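Local coordinates for protein inositol-1-monophosphatase SuhB (PDB 2Q74) that probably hydrolyses inositol 1-phosphate to free myo-inositol and phosphate with the help of magnesium, the last step in making myo-inositol from glucose 6-phosphate, at residues C216-A220 with G221-A225; V231-W234 with D235-G239; L241-E245 with A246-V250. All coordinates share one frame; numbering follows the deposited sequence.

The three contacts follow one another along the chain, with no nesting or crossing. Contact 1 ends helix 211-220 and turns through 221-225 into strand 225-231. Contact 2 picks up the far end of that strand and starts helix 233-245, where Asp235 of the probable magnesium site lies. Contact 3 closes this helix and leads into strand 249-252, at the edge of the five-stranded sheet. Although they are separate in sequence, contacts 1 and 3 meet in space: Ala219 packs on Ile242, Ala243 and Ala246. The two helix ends thus lie together within the alpha-beta-alpha-beta-alpha sandwich, with side chains reaching strands of the seven-stranded sheet.

Contact 1: residues C216-A220 with G221-A225; sequences CMVAA and GRLDA
Met217 CB meets Arg222 CB at 3.8 Å, the two side chains crossing at about a right angle, where helix 211-220 closes in a Schellman motif. Arg222 N donates to Met217 O at 2.8 Å. Gly221 N donates to Val218 O at 3.1 Å. Gly221 takes the positive phi of the motif, and Met217 O also receives weak bonds from Gly221 N and Leu223 N.

The tight side is apolar and buried. Met217 CB touches Leu223 CG at 3.8 Å, while Leu223 CD1 rests on the same carbon. This works because Leu223 CG stands beside its backbone N (chi1 -65°), which turns the isobutyl branch back against the helix. Val218 packs from the next position: the Val218 and Leu223 side chains cross at about a right angle, CG2 of Val218 3.9 Å from CB of Leu223. The same CG2 reaches Ala225 C at 3.7 Å, just where the chain enters strand 225-231. Leu223 also lies close to Arg206, a substrate-binding residue by similarity, and packs on Ile116 of the second subunit. Asp224 is buried too: OD2 bonds to Tyr114 OH of the second subunit and to Leu176 N, OD1 to Thr167 OG1.

The other side, at Ala220, Gly221 and Arg222, is thinner and partly open to solvent. Arg222 runs out as an extended chain, its CG merely brushing Ala220 CB at 4.1 Å, before Tyr145 of its own chain and Gly115 of the second subunit take over. One water lies between the helix end and the loop and donates to Leu223 O at 2.7 Å.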
loop_
_atom_site.group_PDB
_atom_site.type_symbol
_atom_site.label_atom_id
_atom_site.label_comp_id
_atom_site.label_asym_id
_atom_site.label_seq_id
_atom_site.Cartn_x
_atom_site.Cartn_y
_atom_site.Cartn_z
ATOM N N CYS A 216 9.341 3.237 -8.158
ATOM C CA CYS A 216 9.732 1.871 -8.562
ATOM C C CYS A 216 8.522 1.092 -9.102
ATOM O O CYS A 216 8.633 0.311 -10.068
ATOM C CB CYS A 216 10.391 1.125 -7.402
ATOM S SG CYS A 216 11.991 1.789 -6.901
ATOM N N MET A 217 7.364 1.301 -8.477
ATOM C CA MET A 217 6.165 0.635 -8.964
ATOM C C MET A 217 5.916 1.006 -10.447
ATOM O O MET A 217 5.578 0.160 -11.280
ATOM C CB MET A 217 4.979 0.971 -8.086
ATOM C CG MET A 217 5.040 0.234 -6.752
ATOM S SD MET A 217 3.557 0.522 -5.753
ATOM C CE MET A 217 4.257 1.770 -4.700
ATOM N N VAL A 218 6.077 2.286 -10.755
ATOM C CA VAL A 218 5.870 2.755 -12.126
ATOM C C VAL A 218 6.827 2.005 -13.063
ATOM O O VAL A 218 6.410 1.429 -14.069
ATOM C CB VAL A 218 6.054 4.267 -12.230
ATOM C CG1 VAL A 218 6.033 4.710 -13.669
ATOM C CG2 VAL A 218 4.948 4.995 -11.415
ATOM N N ALA A 219 8.084 1.916 -12.643
ATOM C CA ALA A 219 9.093 1.178 -13.357
ATOM C C ALA A 219 8.716 -0.282 -13.558
ATOM O O ALA A 219 8.881 -0.833 -14.620
ATOM C CB ALA A 219 10.415 1.286 -12.631
ATOM N N ALA A 220 8.216 -0.919 -12.520
ATOM C CA ALA A 220 7.872 -2.332 -12.568
ATOM C C ALA A 220 6.549 -2.588 -13.275
ATOM O O ALA A 220 6.279 -3.710 -13.674
ATOM C CB ALA A 220 7.801 -2.881 -11.189
ATOM N N GLY A 221 5.720 -1.559 -13.430
ATOM C CA GLY A 221 4.389 -1.712 -14.036
ATOM C C GLY A 221 3.298 -1.934 -13.002
ATOM O O GLY A 221 2.199 -2.325 -13.351
ATOM N N ARG A 222 3.585 -1.685 -11.733
ATOM C CA ARG A 222 2.564 -1.825 -10.689
ATOM C C ARG A 222 1.699 -0.576 -10.530
ATOM O O ARG A 222 0.635 -0.639 -9.941
ATOM C CB ARG A 222 3.227 -2.172 -9.371
ATOM C CG ARG A 222 4.085 -3.391 -9.498
ATOM C CD ARG A 222 4.451 -3.960 -8.158
ATOM N NE ARG A 222 5.560 -4.895 -8.282
ATOM C CZ ARG A 222 6.012 -5.672 -7.302
ATOM N NH1 ARG A 222 5.444 -5.654 -6.097
ATOM N NH2 ARG A 222 7.044 -6.480 -7.543
ATOM N N LEU A 223 2.186 0.550 -11.036
ATOM C CA LEU A 223 1.387 1.747 -11.240
ATOM C C LEU A 223 1.632 2.180 -12.676
ATOM O O LEU A 223 2.708 1.916 -13.215
ATOM C CB LEU A 223 1.836 2.874 -10.317
ATOM C CG LEU A 223 1.664 2.674 -8.815
ATOM C CD1 LEU A 223 2.349 3.860 -8.145
ATOM C CD2 LEU A 223 0.183 2.533 -8.388
ATOM N N ASP A 224 0.653 2.859 -13.280
ATOM C CA ASP A 224 0.804 3.424 -14.610
ATOM C C ASP A 224 1.422 4.813 -14.549
ATOM O O ASP A 224 2.025 5.269 -15.523
ATOM C CB ASP A 224 -0.545 3.505 -15.305
ATOM C CG ASP A 224 -1.096 2.140 -15.689
ATOM O OD1 ASP A 224 -0.393 1.292 -16.275
ATOM O OD2 ASP A 224 -2.274 1.916 -15.378
ATOM N N ALA A 225 1.234 5.500 -13.422
ATOM C CA ALA A 225 1.830 6.819 -13.204
ATOM C C ALA A 225 1.930 7.184 -11.761
ATOM O O ALA A 225 1.286 6.579 -10.862
ATOM C CB ALA A 225 1.038 7.885 -13.896
HETATM O O HOH W 1 4.374 1.599 -15.374
#

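Contact 2: residues V231-W234 with D235-G239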
loop_
_atom_site.group_PDB
_atom_site.type_symbol
_atom_site.label_atom_id
_atom_site.label_comp_id
_atom_site.label_asym_id
_atom_site.label_seq_id
_atom_site.Cartn_x
_atom_site.Cartn_y
_atom_site.Cartn_z
ATOM N N VAL A 231 8.603 16.760 -3.105
ATOM C CA VAL A 231 9.380 15.587 -2.756
ATOM C C VAL A 231 10.844 15.979 -2.637
ATOM O O VAL A 231 11.415 16.550 -3.560
ATOM C CB VAL A 231 9.225 14.487 -3.834
ATOM C CG1 VAL A 231 10.048 13.247 -3.470
ATOM C CG2 VAL A 231 7.760 14.127 -4.023
ATOM N N GLN A 232 11.462 15.663 -1.509
ATOM C CA GLN A 232 12.880 15.937 -1.333
ATOM C C GLN A 232 13.692 15.207 -2.400
ATOM O O GLN A 232 13.256 14.184 -2.892
ATOM C CB GLN A 232 13.320 15.499 0.071
ATOM C CG GLN A 232 12.639 16.237 1.204
ATOM C CD GLN A 232 12.817 17.738 1.114
ATOM O OE1 GLN A 232 11.968 18.503 1.584
ATOM N NE2 GLN A 232 13.913 18.175 0.487
ATOM N N VAL A 233 14.866 15.736 -2.734
ATOM C CA VAL A 233 15.741 15.143 -3.749
ATOM C C VAL A 233 16.207 13.729 -3.402
ATOM O O VAL A 233 16.284 12.855 -4.262
ATOM C CB VAL A 233 16.988 16.025 -3.996
ATOM C CG1 VAL A 233 17.836 15.447 -5.129
ATOM C CG2 VAL A 233 16.568 17.455 -4.326
ATOM N N TRP A 234 16.494 13.501 -2.130
ATOM C CA TRP A 234 16.988 12.206 -1.670
ATOM C C TRP A 234 15.942 11.081 -1.655
ATOM O O TRP A 234 16.290 9.898 -1.457
ATOM C CB TRP A 234 17.639 12.341 -0.297
ATOM C CG TRP A 234 16.813 13.022 0.689
ATOM C CD1 TRP A 234 15.692 12.533 1.301
ATOM C CD2 TRP A 234 17.029 14.327 1.229
ATOM N NE1 TRP A 234 15.190 13.458 2.197
ATOM C CE2 TRP A 234 15.991 14.571 2.170
ATOM C CE3 TRP A 234 17.996 15.318 1.014
ATOM C CZ2 TRP A 234 15.888 15.765 2.882
ATOM C CZ3 TRP A 234 17.898 16.511 1.733
ATOM C CH2 TRP A 234 16.844 16.722 2.654
ATOM N N ASP A 235 14.679 11.434 -1.882
ATOM C CA ASP A 235 13.630 10.443 -1.996
ATOM C C ASP A 235 13.205 10.152 -3.420
ATOM O O ASP A 235 12.529 9.151 -3.674
ATOM C CB ASP A 235 12.424 10.857 -1.175
ATOM C CG ASP A 235 12.681 10.755 0.314
ATOM O OD1 ASP A 235 13.475 9.872 0.719
ATOM O OD2 ASP A 235 12.106 11.553 1.082
ATOM N N CYS A 236 13.588 10.986 -4.367
ATOM C CA CYS A 236 13.171 10.718 -5.726
ATOM C C CYS A 236 14.314 10.526 -6.729
ATOM O O CYS A 236 14.097 9.961 -7.795
ATOM C CB CYS A 236 12.195 11.796 -6.173
ATOM S SG CYS A 236 12.848 13.455 -6.040
ATOM N N ALA A 237 15.527 10.948 -6.369
ATOM C CA ALA A 237 16.672 10.935 -7.300
ATOM C C ALA A 237 16.917 9.533 -7.889
ATOM O O ALA A 237 16.932 9.357 -9.114
ATOM C CB ALA A 237 17.935 11.456 -6.603
ATOM N N ALA A 238 17.071 8.540 -7.019
ATOM C CA ALA A 238 17.267 7.150 -7.438
ATOM C C ALA A 238 16.083 6.558 -8.221
ATOM O O ALA A 238 16.243 6.094 -9.360
ATOM C CB ALA A 238 17.552 6.297 -6.244
ATOM N N GLY A 239 14.900 6.594 -7.606
ATOM C CA GLY A 239 13.667 6.123 -8.246
ATOM C C GLY A 239 13.361 6.754 -9.592
ATOM O O GLY A 239 12.915 6.074 -10.511
#
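Val231, the last residue of its strand, lays CG1 against Cys236 CB at 3.7 Å, with the sulphur just beyond. CG1, anti to the backbone N (chi1 180°), is the branch that reaches Cys236. Ala211 and Leu215 of helix 211-220 continue this buried patch. Next comes Gln232, whose carbonyl accepts Asp235 N at 3.3 Å, the donor standing well above the carbonyl plane. Gln232 CB sits over one face of the Trp234 indole, displaced to the rim.

Val233 O carries two bonds of the first helical turn, one from Cys236 N at 3.3 Å and a second from Ala237 N at 2.9 Å, the latter almost in line with the C=O. Val233 CG1 adds a light contact with Ala237 CB. Here the first turn of helix 233-245 takes shape, in the sequence W-D-C-A-A-G that opens the C-terminal signature of the inositol monophosphatase family. By similarity, its aspartate is a ligand of the second magnesium ion and also binds substrate.

Trp234 has CG between its backbone N and carbonyl carbon (chi1 51°), a torsion that lays the ring back along the chain, with Trp234 CD1 3.5 Å from Asp235 N. The carboxylates of Asp104 and Asp107 gather near Asp235, as expected of the magnesium site inferred by similarity, though the closest approach among them is doubtful. Asp235 OD1 comes to the edge of the Trp234 ring, in plane, 3.5 Å from Trp234 CD1, and the carboxylate stands nearly square to the indole at 83°.

Contact 3: residues L241-E245 with A246-V250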
loop_
_atom_site.group_PDB
_atom_site.type_symbol
_atom_site.label_atom_id
_atom_site.label_comp_id
_atom_site.label_asym_id
_atom_site.label_seq_id
_atom_site.Cartn_x
_atom_site.Cartn_y
_atom_site.Cartn_z
ATOM N N LEU A 241 15.379 7.838 -11.870
ATOM C CA LEU A 241 16.255 7.237 -12.883
ATOM C C LEU A 241 15.738 5.863 -13.230
ATOM O O LEU A 241 15.705 5.458 -14.394
ATOM C CB LEU A 241 17.682 7.114 -12.347
ATOM C CG LEU A 241 18.896 7.130 -13.275
ATOM C CD1 LEU A 241 20.041 6.271 -12.659
ATOM C CD2 LEU A 241 18.613 6.694 -14.690
ATOM N N ILE A 242 15.345 5.142 -12.197
ATOM C CA ILE A 242 14.875 3.777 -12.359
ATOM C C ILE A 242 13.638 3.762 -13.255
ATOM O O ILE A 242 13.626 3.083 -14.292
ATOM C CB ILE A 242 14.575 3.107 -11.024
ATOM C CG1 ILE A 242 15.882 2.931 -10.213
ATOM C CG2 ILE A 242 13.932 1.763 -11.300
ATOM C CD1 ILE A 242 15.705 2.588 -8.746
ATOM N N ALA A 243 12.628 4.554 -12.891
ATOM C CA ALA A 243 11.454 4.708 -13.754
ATOM C C ALA A 243 11.865 5.128 -15.199
ATOM O O ALA A 243 11.396 4.574 -16.187
ATOM C CB ALA A 243 10.468 5.676 -13.138
ATOM N N ALA A 244 12.779 6.070 -15.311
ATOM C CA ALA A 244 13.213 6.562 -16.643
ATOM C C ALA A 244 13.822 5.421 -17.440
ATOM O O ALA A 244 13.441 5.164 -18.564
ATOM C CB ALA A 244 14.198 7.714 -16.507
ATOM N N GLU A 245 14.729 4.687 -16.829
ATOM C CA GLU A 245 15.384 3.585 -17.525
ATOM C C GLU A 245 14.445 2.424 -17.828
ATOM O O GLU A 245 14.822 1.475 -18.529
ATOM C CB GLU A 245 16.578 3.085 -16.709
ATOM C CG GLU A 245 17.766 4.036 -16.701
ATOM C CD GLU A 245 18.344 4.267 -18.070
ATOM O OE1 GLU A 245 18.369 3.311 -18.889
ATOM O OE2 GLU A 245 18.778 5.414 -18.326
ATOM N N ALA A 246 13.235 2.496 -17.290
ATOM C CA ALA A 246 12.211 1.498 -17.525
ATOM C C ALA A 246 11.291 1.981 -18.639
ATOM O O ALA A 246 10.284 1.338 -18.936
ATOM C CB ALA A 246 11.413 1.227 -16.204
ATOM N N GLY A 247 11.641 3.117 -19.243
ATOM C CA GLY A 247 10.899 3.695 -20.380
ATOM C C GLY A 247 9.858 4.738 -19.984
ATOM O O GLY A 247 9.151 5.269 -20.833
ATOM N N ALA A 248 9.746 5.027 -18.691
ATOM C CA ALA A 248 8.743 5.983 -18.232
ATOM C C ALA A 248 9.132 7.411 -18.587
ATOM O O ALA A 248 10.294 7.750 -18.701
ATOM C CB ALA A 248 8.503 5.856 -16.739
ATOM N N ARG A 249 8.118 8.236 -18.766
ATOM C CA ARG A 249 8.285 9.657 -18.893
ATOM C C ARG A 249 8.420 10.227 -17.477
ATOM O O ARG A 249 7.572 9.984 -16.621
ATOM C CB ARG A 249 7.054 10.223 -19.585
ATOM C CG ARG A 249 7.229 11.594 -20.139
ATOM C CD ARG A 249 7.905 11.589 -21.495
ATOM N NE ARG A 249 7.709 12.894 -22.109
ATOM C CZ ARG A 249 6.594 13.318 -22.701
ATOM N NH1 ARG A 249 5.537 12.528 -22.786
ATOM N NH2 ARG A 249 6.551 14.542 -23.236
ATOM N N VAL A 250 9.494 10.952 -17.212
ATOM C CA VAL A 250 9.723 11.460 -15.875
ATOM C C VAL A 250 10.172 12.892 -15.917
ATOM O O VAL A 250 11.126 13.208 -16.619
ATOM C CB VAL A 250 10.810 10.657 -15.150
ATOM C CG1 VAL A 250 10.961 11.153 -13.714
ATOM C CG2 VAL A 250 10.482 9.183 -15.165
#
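Ala243 and Ala248 face each other across the end of helix 233-245, and the hydrogen bonds between the two sides are all main-chain. There are three. Ala248 N donates to Ala243 O at 3.0 Å, and Gly247 N donates to Ala244 O at 2.8 Å; with the positive phi of Gly247, these form a Schellman motif. The third, from Ala246 N to Ala243 O, is also 3.0 Å long. Its donor stands 66° above the carbonyl plane, whereas Ala248 N is tilted 31° on the opposite face, so the single oxygen is held from both sides.

The apolar contacts are small and methyl-sized. Ala243 CB meets Ala248 CB at 4.1 Å across the motif, and Ala248 also packs on Val218 of helix 211-220. Further along, Val250, the second residue of 249-252, an outermost strand of the five-stranded sheet, points back at the helix: its CG2, beside the backbone N (chi1 -176°, which sets CG1 anti), touches both Ala243 CB at 4.1 Å and Ala244 CB at 4.2 Å. The small alanine methyls are consistent with the close approach of the strand.

Charged groups are settled outside this turn. Glu245 bends its chain so that its carboxylate takes the backbone N-H groups of Gly150 and Gly152, and Arg249 forms a salt bridge with Asp273.

Taken together, the chemistry implies a turn set by main-chain bonding: the carbonyls of Ala243 and Ala244 are used by Ala246, Gly247 and Ala248, and a thin layer of methyl groups seats the start of the strand beside them.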